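Local coordinates for ALDH21) (Physcomitrella patens subsp. patens, PDB 5MZ5), which oxidises succinic semialdehyde with NADP(+) as coenzyme, as a member of the aldehyde dehydrogenase family, at residues A[302-305]-A[306-310]. Sequence-based numbering, arbitrary orientation.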
ATOM      1  N   ASP A 302     -14.085  12.358 -35.902  1.00 36.87           N
ATOM      2  CA  ASP A 302     -12.770  12.150 -36.519  1.00 37.26           C
ATOM      3  C   ASP A 302     -11.846  11.348 -35.615  1.00 38.06           C
ATOM      4  O   ASP A 302     -11.283  10.350 -36.063  1.00 37.38           O
ATOM      5  CB  ASP A 302     -12.119  13.500 -36.875  1.00 40.42           C
ATOM      6  CG  ASP A 302     -12.057  13.766 -38.350  1.00 63.79           C
ATOM      7  OD1 ASP A 302     -13.094  14.161 -38.926  1.00 66.51           O
ATOM      8  OD2 ASP A 302     -10.960  13.613 -38.929  1.00 75.42           O
ATOM      9  N   TYR A 303     -11.715  11.776 -34.338  1.00 32.32           N
ATOM     10  CA  TYR A 303     -10.886  11.095 -33.361  1.00 31.61           C
ATOM     11  C   TYR A 303     -11.434   9.701 -33.036  1.00 33.64           C
ATOM     12  O   TYR A 303     -10.644   8.773 -32.917  1.00 32.46           O
ATOM     13  CB  TYR A 303     -10.697  11.930 -32.082  1.00 32.91           C
ATOM     14  CG  TYR A 303      -9.662  11.330 -31.161  1.00 35.34           C
ATOM     15  CD1 TYR A 303      -8.301  11.539 -31.380  1.00 38.75           C
ATOM     16  CD2 TYR A 303     -10.033  10.492 -30.114  1.00 34.90           C
ATOM     17  CE1 TYR A 303      -7.337  10.951 -30.559  1.00 40.92           C
ATOM     18  CE2 TYR A 303      -9.080   9.926 -29.269  1.00 35.27           C
ATOM     19  CZ  TYR A 303      -7.732  10.150 -29.503  1.00 45.96           C
ATOM     20  OH  TYR A 303      -6.772   9.564 -28.718  1.00 50.12           O
ATOM     21  N   THR A 304     -12.771   9.555 -32.914  1.00 30.77           N
ATOM     22  CA  THR A 304     -13.425   8.259 -32.647  1.00 30.06           C
ATOM     23  C   THR A 304     -13.106   7.250 -33.755  1.00 32.51           C
ATOM     24  O   THR A 304     -12.649   6.153 -33.438  1.00 32.00           O
ATOM     25  CB  THR A 304     -14.930   8.425 -32.388  1.00 32.67           C
ATOM     26  OG1 THR A 304     -15.092   9.379 -31.348  1.00 29.34           O
ATOM     27  CG2 THR A 304     -15.614   7.108 -31.991  1.00 29.38           C
ATOM     28  N   ILE A 305     -13.269   7.655 -35.039  1.00 29.14           N
ATOM     29  CA  ILE A 305     -12.989   6.823 -36.224  1.00 28.35           C
ATOM     30  C   ILE A 305     -11.520   6.391 -36.234  1.00 32.26           C
ATOM     31  O   ILE A 305     -11.251   5.206 -36.403  1.00 30.26           O
ATOM     32  CB  ILE A 305     -13.444   7.503 -37.564  1.00 31.46           C
ATOM     33  CG1 ILE A 305     -14.982   7.710 -37.635  1.00 32.85           C
ATOM     34  CG2 ILE A 305     -12.920   6.775 -38.835  1.00 30.75           C
ATOM     35  CD1 ILE A 305     -15.920   6.429 -37.499  1.00 44.56           C
ATOM     36  N   GLN A 306     -10.583   7.342 -36.006  1.00 31.60           N
ATOM     37  CA  GLN A 306      -9.143   7.053 -35.971  1.00 31.59           C
ATOM     38  C   GLN A 306      -8.804   5.988 -34.941  1.00 34.23           C
ATOM     39  O   GLN A 306      -7.999   5.110 -35.229  1.00 33.81           O
ATOM     40  CB  GLN A 306      -8.327   8.325 -35.684  1.00 33.39           C
ATOM     41  CG  GLN A 306      -8.209   9.283 -36.875  1.00 58.92           C
ATOM     42  CD  GLN A 306      -7.766  10.690 -36.502  1.00 86.35           C
ATOM     43  OE1 GLN A 306      -7.338  10.987 -35.375  1.00 82.89           O
ATOM     44  NE2 GLN A 306      -7.850  11.600 -37.468  1.00 78.63           N
ATOM     45  N   ARG A 307      -9.427   6.057 -33.740  1.00 30.31           N
ATOM     46  CA  ARG A 307      -9.171   5.086 -32.667  1.00 28.54           C
ATOM     47  C   ARG A 307      -9.804   3.743 -32.964  1.00 30.30           C
ATOM     48  O   ARG A 307      -9.223   2.712 -32.630  1.00 29.78           O
ATOM     49  CB  ARG A 307      -9.590   5.642 -31.295  1.00 28.46           C
ATOM     50  CG  ARG A 307      -8.838   6.931 -30.922  1.00 30.01           C
ATOM     51  CD  ARG A 307      -7.508   6.680 -30.258  1.00 39.22           C
ATOM     52  NE  ARG A 307      -6.446   6.365 -31.208  1.00 48.50           N
ATOM     53  CZ  ARG A 307      -5.380   5.622 -30.920  1.00 63.73           C
ATOM     54  NH1 ARG A 307      -5.239   5.085 -29.710  1.00 43.86           N
ATOM     55  NH2 ARG A 307      -4.450   5.402 -31.842  1.00 53.45           N
ATOM     56  N   LEU A 308     -10.972   3.754 -33.636  1.00 26.99           N
ATOM     57  CA  LEU A 308     -11.655   2.523 -34.052  1.00 26.70           C
ATOM     58  C   LEU A 308     -10.853   1.815 -35.151  1.00 31.51           C
ATOM     59  O   LEU A 308     -10.794   0.581 -35.171  1.00 31.37           O
ATOM     60  CB  LEU A 308     -13.072   2.815 -34.526  1.00 26.81           C
ATOM     61  CG  LEU A 308     -14.074   3.289 -33.485  1.00 30.75           C
ATOM     62  CD1 LEU A 308     -15.415   3.571 -34.144  1.00 31.09           C
ATOM     63  CD2 LEU A 308     -14.212   2.294 -32.333  1.00 31.40           C
ATOM     64  N   ILE A 309     -10.208   2.600 -36.039  1.00 28.42           N
ATOM     65  CA  ILE A 309      -9.329   2.089 -37.109  1.00 28.74           C
ATOM     66  C   ILE A 309      -8.100   1.427 -36.456  1.00 33.95           C
ATOM     67  O   ILE A 309      -7.759   0.295 -36.811  1.00 33.65           O
ATOM     68  CB  ILE A 309      -8.944   3.213 -38.125  1.00 31.56           C
ATOM     69  CG1 ILE A 309     -10.149   3.612 -39.014  1.00 31.74           C
ATOM     70  CG2 ILE A 309      -7.680   2.861 -38.969  1.00 31.92           C
ATOM     71  CD1 ILE A 309     -10.663   2.496 -40.073  1.00 28.98           C
ATOM     72  N   ASN A 310      -7.477   2.112 -35.460  1.00 31.11           N
ATOM     73  CA  ASN A 310      -6.333   1.566 -34.729  1.00 29.83           C
ATOM     74  C   ASN A 310      -6.726   0.236 -34.062  1.00 32.58           C
ATOM     75  O   ASN A 310      -6.026  -0.762 -34.222  1.00 31.81           O
ATOM     76  CB  ASN A 310      -5.776   2.577 -33.712  1.00 30.32           C
ATOM     77  CG  ASN A 310      -4.640   2.007 -32.874  1.00 46.43           C
ATOM     78  OD1 ASN A 310      -3.508   1.840 -33.336  1.00 47.13           O
ATOM     79  ND2 ASN A 310      -4.945   1.590 -31.659  1.00 26.79           N
TER
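Tyr303 and Arg307 stand one helical turn apart, and their torsions bring ring and chain together. In Tyr303, CG stands opposite the backbone N (chi1 -171°), which swings the ring alongside the Arg307 chain. In Arg307, CG lies beside the backbone N (chi1 -60°). This sets CG over one face of the Tyr303 ring, 3.9 Å from the ring centroid, in a CH-pi contact. Bends at chi2 and chi3 then carry CD along the ring, to 3.4 Å from Tyr303 OH. CG and CD do the packing; the guanidinium lies beyond, its plane 35° from that of the ring. It turns to Asp470, which forms a salt bridge with NH1. Arg510 of the second subunit packs against both Tyr303 and Arg307, so the pair takes part in the interface with that subunit. With an alanine at Tyr303, CG and CD of Arg307 would probably lose the ring they pack on, and Arg510 of the second subunit would lose one of its partners.

The backbone bonds are those of a regular alpha-helix. Arg307 N donates to Tyr303 O at 3.1 Å, and Ile309 N donates to Ile305 O at 2.8 Å. Thr304, Ile305, Leu308 and Ile309 form the buried side. Ile305 CG2 lies 4.2 Å from Ile309 CG1, and both residues pack on helix 333-345. Thr304 CG2 and Leu308 CD1 are 4.1 Å apart, and both side chains touch Phe447 of strand 443-447. Thr304 OG1 is hydrogen-bonded to Asp300 O and Val298 N.

Helix 301-313 joins the parallel strands 290-294 and 323-329 in a beta-alpha-beta crossover. Its chemistry is divided. Ile305, Leu308, Ile309 and the methyl of Thr304 face helix 333-345 and strands 323-329 and 443-447, and backbone atoms satisfy the buried Thr304 hydroxyl. On another side, the tyrosine ring supports an arginine chain whose charge is paired with Asp470.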